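Local coordinates for protein flavodoxin (Bacteroides uniformis, PDB 4J8P) that binds flavin mononucleotide in a flavodoxin-like fold and probably carries electrons in redox reactions, at residues A[85-90]-A[124-129]; A[96-101]-A[128-133]; A[143-148]-A[154-159]. All blocks are in the same frame, centred on the assembly; numbering follows the deposited sequence.

Contact 1 (A[85-90]-A[124-129]); sequences IGFPIW and SNAEKE. With FMN (flavin mononucleotide), chain B.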
loop_
_atom_site.group_PDB
_atom_site.type_symbol
_atom_site.label_atom_id
_atom_site.label_comp_id
_atom_site.label_asym_id
_atom_site.label_seq_id
_atom_site.Cartn_x
_atom_site.Cartn_y
_atom_site.Cartn_z
ATOM N N ILE A 85 1.807 3.414 3.407
ATOM C CA ILE A 85 1.172 2.213 2.847
ATOM C C ILE A 85 1.497 2.191 1.386
ATOM O O ILE A 85 1.085 3.100 0.656
ATOM C CB ILE A 85 -0.361 2.192 3.092
ATOM C CG1 ILE A 85 -0.662 2.262 4.606
ATOM C CG2 ILE A 85 -0.966 0.910 2.448
ATOM C CD1 ILE A 85 -2.156 2.234 4.903
ATOM N N GLY A 86 2.269 1.196 0.956
ATOM C CA GLY A 86 2.681 1.112 -0.442
ATOM C C GLY A 86 1.999 0.003 -1.201
ATOM O O GLY A 86 1.706 -1.052 -0.630
ATOM N N PHE A 87 1.795 0.226 -2.488
ATOM C CA PHE A 87 1.155 -0.801 -3.319
ATOM C C PHE A 87 1.390 -0.581 -4.788
ATOM O O PHE A 87 1.617 0.551 -5.203
ATOM C CB PHE A 87 -0.386 -0.791 -3.089
ATOM C CG PHE A 87 -0.988 0.604 -3.061
ATOM C CD1 PHE A 87 -1.093 1.307 -1.860
ATOM C CD2 PHE A 87 -1.456 1.207 -4.239
ATOM C CE1 PHE A 87 -1.607 2.610 -1.827
ATOM C CE2 PHE A 87 -1.951 2.522 -4.219
ATOM C CZ PHE A 87 -2.054 3.207 -3.002
ATOM N N PRO A 88 1.268 -1.638 -5.604
ATOM C CA PRO A 88 1.205 -1.402 -7.054
ATOM C C PRO A 88 -0.143 -0.811 -7.451
ATOM O O PRO A 88 -1.128 -1.098 -6.781
ATOM C CB PRO A 88 1.311 -2.799 -7.648
ATOM C CG PRO A 88 0.693 -3.722 -6.577
ATOM C CD PRO A 88 1.040 -3.065 -5.236
ATOM N N ILE A 89 -0.202 -0.028 -8.528
ATOM C CA ILE A 89 -1.501 0.432 -8.998
ATOM C C ILE A 89 -2.118 -0.699 -9.819
ATOM O O ILE A 89 -1.480 -1.167 -10.769
ATOM C CB ILE A 89 -1.330 1.690 -9.870
ATOM C CG1 ILE A 89 -0.782 2.875 -9.063
ATOM C CG2 ILE A 89 -2.653 2.056 -10.592
ATOM C CD1 ILE A 89 -1.625 3.352 -7.950
ATOM N N TRP A 90 -3.353 -1.108 -9.477
ATOM C CA TRP A 90 -4.093 -2.095 -10.253
ATOM C C TRP A 90 -5.342 -1.412 -10.776
ATOM O O TRP A 90 -6.214 -0.995 -9.989
ATOM C CB TRP A 90 -4.444 -3.309 -9.400
ATOM C CG TRP A 90 -3.305 -4.251 -9.112
ATOM C CD1 TRP A 90 -1.980 -4.106 -9.440
ATOM C CD2 TRP A 90 -3.416 -5.498 -8.418
ATOM N NE1 TRP A 90 -1.259 -5.211 -8.999
ATOM C CE2 TRP A 90 -2.126 -6.080 -8.376
ATOM C CE3 TRP A 90 -4.495 -6.179 -7.823
ATOM C CZ2 TRP A 90 -1.881 -7.279 -7.700
ATOM C CZ3 TRP A 90 -4.258 -7.391 -7.197
ATOM C CH2 TRP A 90 -2.969 -7.938 -7.159
ATOM N N SER A 124 -3.065 9.451 -8.353
ATOM C CA SER A 124 -4.165 10.328 -7.992
ATOM C C SER A 124 -5.468 9.613 -7.708
ATOM O O SER A 124 -6.048 9.842 -6.643
ATOM C CB SER A 124 -4.386 11.372 -9.074
ATOM O OG SER A 124 -3.173 12.089 -9.184
ATOM N N ASN A 125 -5.958 8.767 -8.634
ATOM C CA ASN A 125 -7.243 8.127 -8.377
ATOM C C ASN A 125 -7.184 7.159 -7.195
ATOM O O ASN A 125 -8.113 7.120 -6.361
ATOM C CB ASN A 125 -7.730 7.422 -9.620
ATOM C CG ASN A 125 -9.137 6.921 -9.484
ATOM O OD1 ASN A 125 -10.083 7.714 -9.484
ATOM N ND2 ASN A 125 -9.282 5.599 -9.344
ATOM N N ALA A 126 -6.129 6.347 -7.141
ATOM C CA ALA A 126 -6.004 5.359 -6.065
ATOM C C ALA A 126 -6.006 6.047 -4.707
ATOM O O ALA A 126 -6.729 5.669 -3.782
ATOM C CB ALA A 126 -4.716 4.582 -6.248
ATOM N N GLU A 127 -5.213 7.120 -4.617
ATOM C CA GLU A 127 -5.157 7.896 -3.391
ATOM C C GLU A 127 -6.531 8.539 -3.071
ATOM O O GLU A 127 -6.976 8.539 -1.912
ATOM C CB GLU A 127 -4.097 8.988 -3.621
ATOM C CG GLU A 127 -4.088 10.057 -2.572
ATOM C CD GLU A 127 -2.947 11.034 -2.779
ATOM O OE1 GLU A 127 -2.796 11.602 -3.888
ATOM O OE2 GLU A 127 -2.254 11.299 -1.778
ATOM N N LYS A 128 -7.179 9.170 -4.073
ATOM C CA LYS A 128 -8.468 9.816 -3.797
ATOM C C LYS A 128 -9.514 8.798 -3.314
ATOM O O LYS A 128 -10.287 9.092 -2.402
ATOM C CB LYS A 128 -8.959 10.521 -5.060
ATOM C CG LYS A 128 -10.122 11.503 -4.780
ATOM C CD LYS A 128 -9.771 12.653 -3.767
ATOM C CE LYS A 128 -8.511 13.429 -4.096
ATOM N NZ LYS A 128 -8.111 14.349 -2.966
ATOM N N GLU A 129 -9.553 7.602 -3.935
ATOM C CA GLU A 129 -10.518 6.597 -3.489
ATOM C C GLU A 129 -10.230 6.172 -2.044
ATOM O O GLU A 129 -11.172 6.016 -1.273
ATOM C CB GLU A 129 -10.512 5.385 -4.424
ATOM C CG GLU A 129 -11.190 5.691 -5.744
ATOM C CD GLU A 129 -12.694 5.495 -5.750
ATOM O OE1 GLU A 129 -13.261 5.071 -4.715
ATOM O OE2 GLU A 129 -13.300 5.713 -6.821
HETATM N N1 FMN B . -0.030 -0.131 -14.087
HETATM C C2 FMN B . -0.569 1.081 -14.438
HETATM O O2 FMN B . 0.124 2.007 -14.871
HETATM N N3 FMN B . -1.956 1.264 -14.389
HETATM C C4 FMN B . -2.887 0.298 -14.045
HETATM O O4 FMN B . -4.081 0.596 -13.973
HETATM C C4A FMN B . -2.310 -1.015 -13.759
HETATM N N5 FMN B . -3.131 -2.027 -13.555
HETATM C C5A FMN B . -2.575 -3.271 -13.280
HETATM C C6 FMN B . -3.438 -4.339 -12.998
HETATM C C7 FMN B . -2.950 -5.583 -12.618
HETATM C C7M FMN B . -3.919 -6.655 -12.193
HETATM C C8 FMN B . -1.557 -5.785 -12.547
HETATM C C8M FMN B . -0.976 -7.095 -12.081
HETATM C C9 FMN B . -0.699 -4.735 -12.854
HETATM C C9A FMN B . -1.182 -3.474 -13.210
HETATM N N10 FMN B . -0.327 -2.361 -13.475
HETATM C C10 FMN B . -0.853 -1.130 -13.768
HETATM C "C1'" FMN B . 1.140 -2.555 -13.397
HETATM C "C2'" FMN B . 1.677 -2.455 -11.968
HETATM O "O2'" FMN B . 1.132 -1.347 -11.253
HETATM C "C3'" FMN B . 3.202 -2.343 -11.915
HETATM O "O3'" FMN B . 3.792 -3.325 -12.775
HETATM C "C4'" FMN B . 3.735 -2.452 -10.483
HETATM O "O4'" FMN B . 5.013 -1.820 -10.435
HETATM C "C5'" FMN B . 3.857 -3.904 -10.052
HETATM O "O5'" FMN B . 4.279 -3.861 -8.685
HETATM P P FMN B . 4.631 -5.110 -7.809
HETATM O O1P FMN B . 3.510 -6.063 -7.637
HETATM O O2P FMN B . 5.094 -4.496 -6.511
HETATM O O3P FMN B . 5.843 -5.781 -8.467
#
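Ile89 and Phe87 close on the methyl of Ala126, where the end of a central strand in the flavodoxin-like alpha/beta fold meets a helix covering the sheet. Strand 80-88 is the middle of five parallel strands, and the loop that follows it carries residues of the FMN pocket. The side chain of Ile89 spans the distance between flavin and helix. Its CB lies 4.1 Å from FMN O2', and there the chain divides. With CG2 anti to the backbone N (CG1 beside it, chi1 -65°), that methyl turns to the pyrimidine end of the isoalloxazine and rests 3.9 Å from FMN C4. The CG1 branch leads the other way, and its terminal CD1 ends 3.7 Å from Ala126 CB. One residue thus touches cofactor and helix with separate branches, while its carbonyl accepts a hydrogen bond from the ribityl chain, FMN O2' to Ile89 O at 2.7 Å.

Phe87 brings the second contact to the same methyl, its CE2 standing 4.0 Å from Ala126 CB. Its CG takes the crowded position between backbone N and carbonyl carbon (chi1 44°), and the side chain also packs against Ala116 of strand 111-117 and, through CB, against Ile98 of helix 96-102. The small methyl of Ala126 is consistent with the close approach of helix 124-133 to the strand end, the nearest CA atoms being those of Ile89 and Ala126. Around the flavin, Pro88 touches the ribityl phosphate arm through CB, and Trp90 lays one face of its indole over the dimethylbenzene end; Tyr43 meets Trp90 edge-to-face. The indole is displaced toward the methyl groups, so that Trp90 NE1 comes 3.6 Å from FMN C8M.

Contact 2 (A[96-101]-A[128-133]); sequences RIINTF and KELQTN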
loop_
_atom_site.group_PDB
_atom_site.type_symbol
_atom_site.label_atom_id
_atom_site.label_comp_id
_atom_site.label_asym_id
_atom_site.label_seq_id
_atom_site.Cartn_x
_atom_site.Cartn_y
_atom_site.Cartn_z
ATOM N N ARG A 96 -7.241 -4.552 -3.663
ATOM C CA ARG A 96 -8.221 -4.671 -2.558
ATOM C C ARG A 96 -7.622 -5.136 -1.223
ATOM O O ARG A 96 -8.220 -4.854 -0.177
ATOM C CB ARG A 96 -9.366 -5.619 -2.941
ATOM C CG ARG A 96 -10.036 -5.234 -4.280
ATOM C CD ARG A 96 -10.544 -3.786 -4.304
ATOM N NE ARG A 96 -11.353 -3.550 -5.510
ATOM C CZ ARG A 96 -11.804 -2.355 -5.898
ATOM N NH1 ARG A 96 -11.485 -1.253 -5.207
ATOM N NH2 ARG A 96 -12.599 -2.253 -6.960
ATOM N N ILE A 97 -6.479 -5.822 -1.240
ATOM C CA ILE A 97 -5.861 -6.238 0.029
ATOM C C ILE A 97 -5.486 -4.987 0.856
ATOM O O ILE A 97 -5.377 -5.069 2.067
ATOM C CB ILE A 97 -4.673 -7.174 -0.201
ATOM C CG1 ILE A 97 -4.280 -7.845 1.122
ATOM C CG2 ILE A 97 -3.490 -6.427 -0.888
ATOM C CD1 ILE A 97 -3.219 -8.861 0.971
ATOM N N ILE A 98 -5.294 -3.816 0.202
ATOM C CA ILE A 98 -4.999 -2.590 0.972
ATOM C C ILE A 98 -6.225 -2.202 1.794
ATOM O O ILE A 98 -6.079 -1.789 2.954
ATOM C CB ILE A 98 -4.573 -1.477 0.003
ATOM C CG1 ILE A 98 -3.241 -1.876 -0.702
ATOM C CG2 ILE A 98 -4.470 -0.093 0.761
ATOM C CD1 ILE A 98 -2.036 -2.209 0.309
ATOM N N ASN A 99 -7.428 -2.385 1.227
ATOM C CA ASN A 99 -8.659 -2.147 1.988
ATOM C C ASN A 99 -8.742 -3.156 3.153
ATOM O O ASN A 99 -9.099 -2.777 4.271
ATOM C CB ASN A 99 -9.878 -2.258 1.094
ATOM C CG ASN A 99 -9.837 -1.254 -0.037
ATOM O OD1 ASN A 99 -9.410 -1.592 -1.132
ATOM N ND2 ASN A 99 -10.303 -0.034 0.221
ATOM N N THR A 100 -8.397 -4.442 2.899
ATOM C CA THR A 100 -8.444 -5.396 4.013
ATOM C C THR A 100 -7.515 -4.945 5.138
ATOM O O THR A 100 -7.908 -4.975 6.306
ATOM C CB THR A 100 -8.022 -6.790 3.534
ATOM O OG1 THR A 100 -8.789 -7.125 2.384
ATOM C CG2 THR A 100 -8.258 -7.866 4.633
ATOM N N PHE A 101 -6.291 -4.522 4.774
ATOM C CA PHE A 101 -5.302 -4.084 5.744
ATOM C C PHE A 101 -5.835 -2.897 6.577
ATOM O O PHE A 101 -5.797 -2.950 7.807
ATOM C CB PHE A 101 -4.006 -3.725 5.004
ATOM C CG PHE A 101 -2.937 -3.139 5.868
ATOM C CD1 PHE A 101 -2.253 -3.929 6.798
ATOM C CD2 PHE A 101 -2.637 -1.786 5.804
ATOM C CE1 PHE A 101 -1.263 -3.371 7.624
ATOM C CE2 PHE A 101 -1.627 -1.236 6.613
ATOM C CZ PHE A 101 -0.947 -2.030 7.506
ATOM N N LYS A 128 -7.179 9.170 -4.073
ATOM C CA LYS A 128 -8.468 9.816 -3.797
ATOM C C LYS A 128 -9.514 8.798 -3.314
ATOM O O LYS A 128 -10.287 9.092 -2.402
ATOM C CB LYS A 128 -8.959 10.521 -5.060
ATOM C CG LYS A 128 -10.122 11.503 -4.780
ATOM C CD LYS A 128 -9.771 12.653 -3.767
ATOM C CE LYS A 128 -8.511 13.429 -4.096
ATOM N NZ LYS A 128 -8.111 14.349 -2.966
ATOM N N GLU A 129 -9.553 7.602 -3.935
ATOM C CA GLU A 129 -10.518 6.597 -3.489
ATOM C C GLU A 129 -10.230 6.172 -2.044
ATOM O O GLU A 129 -11.172 6.016 -1.273
ATOM C CB GLU A 129 -10.512 5.385 -4.424
ATOM C CG GLU A 129 -11.190 5.691 -5.744
ATOM C CD GLU A 129 -12.694 5.495 -5.750
ATOM O OE1 GLU A 129 -13.261 5.071 -4.715
ATOM O OE2 GLU A 129 -13.300 5.713 -6.821
ATOM N N LEU A 130 -8.932 6.039 -1.657
ATOM C CA LEU A 130 -8.643 5.685 -0.259
ATOM C C LEU A 130 -9.094 6.799 0.682
ATOM O O LEU A 130 -9.675 6.516 1.740
ATOM C CB LEU A 130 -7.148 5.412 -0.071
ATOM C CG LEU A 130 -6.608 4.113 -0.693
ATOM C CD1 LEU A 130 -5.078 4.098 -0.559
ATOM C CD2 LEU A 130 -7.155 2.861 0.038
ATOM N N GLN A 131 -8.801 8.072 0.328
ATOM C CA GLN A 131 -9.212 9.172 1.208
ATOM C C GLN A 131 -10.735 9.195 1.388
ATOM O O GLN A 131 -11.234 9.467 2.481
ATOM C CB GLN A 131 -8.780 10.511 0.598
ATOM C CG GLN A 131 -7.254 10.694 0.536
ATOM C CD GLN A 131 -6.889 11.914 -0.292
ATOM O OE1 GLN A 131 -7.760 12.588 -0.854
ATOM N NE2 GLN A 131 -5.609 12.261 -0.346
ATOM N N THR A 132 -11.463 8.997 0.278
ATOM C CA THR A 132 -12.936 9.090 0.278
ATOM C C THR A 132 -13.543 7.914 1.085
ATOM O O THR A 132 -14.543 8.091 1.794
ATOM C CB THR A 132 -13.444 9.137 -1.191
ATOM O OG1 THR A 132 -12.818 10.234 -1.874
ATOM C CG2 THR A 132 -14.993 9.304 -1.290
ATOM N N ASN A 133 -12.939 6.729 0.992
ATOM C CA ASN A 133 -13.490 5.573 1.700
ATOM C C ASN A 133 -13.154 5.586 3.178
ATOM O O ASN A 133 -13.905 4.996 3.977
ATOM C CB ASN A 133 -12.989 4.287 1.075
ATOM C CG ASN A 133 -13.956 3.169 1.364
ATOM O OD1 ASN A 133 -15.148 3.264 1.057
ATOM N ND2 ASN A 133 -13.503 2.154 2.071
HETATM O O HOH W 1 -10.820 2.626 -1.024
#
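The carboxamide of Asn99 has Leu130 CD2 on one side of its plane and the amide of Asn133 on the other, the second approach being shallow. Both reach it at the nitrogen end, between two helices of the flavodoxin-like fold: Leu130 CD2 stands 4.3 Å from Asn99 ND2, and Asn133 ND2 lies at a similar separation without bonding to it. The nitrogen has polar partners of its own: ND2 donates to Tyr134 OH, just beyond the helix end, and to a water at 3.0 Å, which in turn gives a weak bond to Glu129 O.

Helices 96-102 and 124-133 belong to successive beta-alpha-beta crossovers and cover the same side of the parallel sheet. Their short segments run roughly in the same direction, 30° apart, with axes 12.0 Å from each other at closest approach. That spacing is wide, and the direct contact is correspondingly small. Its apolar part is one pair of methyls, Ile98 CG2 and Leu130 CD2 at 4.1 Å, on side chains lying nearly perpendicular. In Leu130, chi1 (-71°) sets CG beside the backbone N, and chi2 (173°) then leaves CD2 as the branch facing helix 96-102. Beneath the two helices, Ile98 and Leu130 both rest on Phe87 of strand 80-88, so the sheet supplies much of what joins them.

Segment 128-133 is also braced along its outer side. Lys128 NZ binds Gln131 OE1 on a lone pair in the carbonyl plane, and Lys128 O receives Thr132 N and, from the opposite face of its plane, Thr132 OG1 at 2.8 Å.

Contact 3 (A[143-148]-A[154-159]); sequences RLLNGA and KQWIKK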
loop_
_atom_site.group_PDB
_atom_site.type_symbol
_atom_site.label_atom_id
_atom_site.label_comp_id
_atom_site.label_asym_id
_atom_site.label_seq_id
_atom_site.Cartn_x
_atom_site.Cartn_y
_atom_site.Cartn_z
ATOM N N ARG A 143 2.598 9.603 -3.060
ATOM C CA ARG A 143 3.589 9.724 -4.109
ATOM C C ARG A 143 3.752 8.456 -4.921
ATOM O O ARG A 143 3.845 7.346 -4.351
ATOM C CB ARG A 143 4.942 10.047 -3.455
ATOM C CG ARG A 143 6.123 10.215 -4.393
ATOM C CD ARG A 143 6.126 11.528 -5.123
ATOM N NE ARG A 143 7.184 11.557 -6.134
ATOM C CZ ARG A 143 8.381 12.110 -5.966
ATOM N NH1 ARG A 143 8.688 12.709 -4.823
ATOM N NH2 ARG A 143 9.275 12.079 -6.943
ATOM N N LEU A 144 3.882 8.632 -6.237
ATOM C CA LEU A 144 4.201 7.541 -7.138
ATOM C C LEU A 144 5.729 7.483 -7.177
ATOM O O LEU A 144 6.367 8.528 -7.385
ATOM C CB LEU A 144 3.595 7.843 -8.511
ATOM C CG LEU A 144 3.829 6.771 -9.568
ATOM C CD1 LEU A 144 2.932 5.531 -9.313
ATOM C CD2 LEU A 144 3.600 7.350 -10.981
ATOM N N LEU A 145 6.300 6.290 -6.940
ATOM C CA LEU A 145 7.744 6.073 -6.867
ATOM C C LEU A 145 8.184 5.063 -7.923
ATOM O O LEU A 145 8.633 3.950 -7.601
ATOM C CB LEU A 145 8.160 5.595 -5.460
ATOM C CG LEU A 145 8.011 6.607 -4.301
ATOM C CD1 LEU A 145 8.262 5.910 -2.960
ATOM C CD2 LEU A 145 8.974 7.788 -4.465
ATOM N N ASN A 146 8.054 5.448 -9.192
ATOM C CA ASN A 146 8.504 4.601 -10.306
ATOM C C ASN A 146 9.993 4.794 -10.498
ATOM O O ASN A 146 10.497 5.886 -10.224
ATOM C CB ASN A 146 7.718 4.896 -11.590
ATOM C CG ASN A 146 6.354 4.255 -11.527
ATOM O OD1 ASN A 146 6.151 3.304 -10.767
ATOM N ND2 ASN A 146 5.409 4.700 -12.368
ATOM N N GLY A 147 10.693 3.715 -10.869
ATOM C CA GLY A 147 12.155 3.728 -11.012
ATOM C C GLY A 147 12.812 4.187 -9.722
ATOM O O GLY A 147 13.785 4.944 -9.748
ATOM N N ALA A 148 12.252 3.741 -8.576
ATOM C CA ALA A 148 12.680 4.128 -7.238
ATOM C C ALA A 148 14.152 3.865 -7.000
ATOM O O ALA A 148 14.652 2.762 -7.246
ATOM C CB ALA A 148 11.860 3.410 -6.173
ATOM N N LYS A 154 15.113 9.718 -1.219
ATOM C CA LYS A 154 15.721 10.718 -0.327
ATOM C C LYS A 154 15.065 12.093 -0.549
ATOM O O LYS A 154 14.695 12.745 0.426
ATOM C CB LYS A 154 17.240 10.803 -0.558
ATOM C CG LYS A 154 17.973 11.829 0.315
ATOM C CD LYS A 154 19.471 11.870 -0.008
ATOM C CE LYS A 154 20.171 13.023 0.677
ATOM N NZ LYS A 154 21.647 12.990 0.454
ATOM N N GLN A 155 14.887 12.487 -1.833
ATOM C CA GLN A 155 14.303 13.756 -2.272
ATOM C C GLN A 155 12.856 13.872 -1.843
ATOM O O GLN A 155 12.452 14.936 -1.375
ATOM C CB GLN A 155 14.431 13.942 -3.804
ATOM C CG GLN A 155 15.870 14.280 -4.222
ATOM C CD GLN A 155 16.075 14.573 -5.692
ATOM O OE1 GLN A 155 15.268 15.244 -6.349
ATOM N NE2 GLN A 155 17.217 14.146 -6.219
ATOM N N TRP A 156 12.074 12.783 -1.962
ATOM C CA TRP A 156 10.681 12.800 -1.539
ATOM C C TRP A 156 10.579 13.015 -0.014
ATOM O O TRP A 156 9.774 13.817 0.437
ATOM C CB TRP A 156 9.987 11.475 -1.932
ATOM C CG TRP A 156 8.549 11.417 -1.507
ATOM C CD1 TRP A 156 7.637 12.429 -1.565
ATOM C CD2 TRP A 156 7.900 10.332 -0.823
ATOM N NE1 TRP A 156 6.436 12.016 -1.039
ATOM C CE2 TRP A 156 6.572 10.740 -0.559
ATOM C CE3 TRP A 156 8.288 9.026 -0.480
ATOM C CZ2 TRP A 156 5.615 9.877 0.009
ATOM C CZ3 TRP A 156 7.356 8.188 0.112
ATOM C CH2 TRP A 156 6.033 8.605 0.332
ATOM N N ILE A 157 11.403 12.300 0.766
ATOM C CA ILE A 157 11.385 12.366 2.227
ATOM C C ILE A 157 11.991 13.681 2.747
ATOM O O ILE A 157 11.440 14.258 3.694
ATOM C CB ILE A 157 12.094 11.100 2.816
ATOM C CG1 ILE A 157 11.334 9.801 2.373
ATOM C CG2 ILE A 157 12.250 11.162 4.347
ATOM C CD1 ILE A 157 9.812 9.753 2.740
ATOM N N LYS A 158 13.091 14.159 2.147
ATOM C CA LYS A 158 13.737 15.388 2.651
ATOM C C LYS A 158 12.911 16.651 2.358
ATOM O O LYS A 158 12.963 17.592 3.151
ATOM C CB LYS A 158 15.181 15.555 2.133
ATOM C CG LYS A 158 15.322 15.924 0.656
ATOM C CD LYS A 158 16.657 16.601 0.362
ATOM C CE LYS A 158 16.954 16.651 -1.116
ATOM N NZ LYS A 158 17.599 15.397 -1.586
ATOM N N LYS A 159 12.143 16.656 1.239
ATOM C CA LYS A 159 11.282 17.767 0.787
ATOM C C LYS A 159 12.094 19.075 0.745
ATOM O O LYS A 159 13.198 19.039 0.158
ATOM C CB LYS A 159 10.013 17.889 1.662
ATOM C CG LYS A 159 9.320 16.543 1.837
ATOM C CD LYS A 159 7.884 16.636 2.278
ATOM C CE LYS A 159 7.274 15.260 2.455
ATOM N NZ LYS A 159 7.228 14.459 1.179
ATOM O OXT LYS A 159 11.676 20.095 1.344
#
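Arg143, in the edge strand of the sheet, lays its CB over one face of the Trp156 indole, a CH-pi contact 3.7 Å from the centroid of the five-membered ring. Its CG is anti to the backbone N (chi1 -180°) and the chain then bends at chi2, running past the indole toward Trp156 CB; two conformers are deposited, and the course of the outer chain is best read with caution. Two residues on, Leu145 sends CD1 to the six-membered ring, 3.9 Å from Trp156 CZ3, crossing the indole at about a right angle. Asn146, in the loop that follows the strand, takes its OD1 to Ser118 N.

The opposite face of the indole is met by Ile157 CD1. An alanine in place of Trp156 would probably open a gap between helix and edge strand, leaving Arg143 CB and Leu145 CD1 without the surface they pack on.

The contact closes the last beta-alpha unit of the fold. Helix 150-158 lies across the sheet from helix 124-133; Trp156 also touches Ile113 and Phe115 of the neighbouring strand 111-117, while Ile157 touches Ala29 and Val30 of helix 18-30.

Contacts 1 and 2 form one continuous core on one side of the sheet. Their centres are about 8 Å apart, they share helix 124-133, and Phe87 connects them directly, its CE1 lying 4.0 Å from Leu130 CD1. Contact 3 belongs to the other side, its centre about 15 Å from that of contact 1 and about 21 Å from that of contact 2, and it touches neither; strand 111-117, packed against from both sides, lies between. Contact 1 alone meets the flavin. The side chains of Ile98 in contact 2 and Leu145 in contact 3 stay about 10 and 9 Å from it; contact 2 joins two helices, contact 3 a helix to the edge strand.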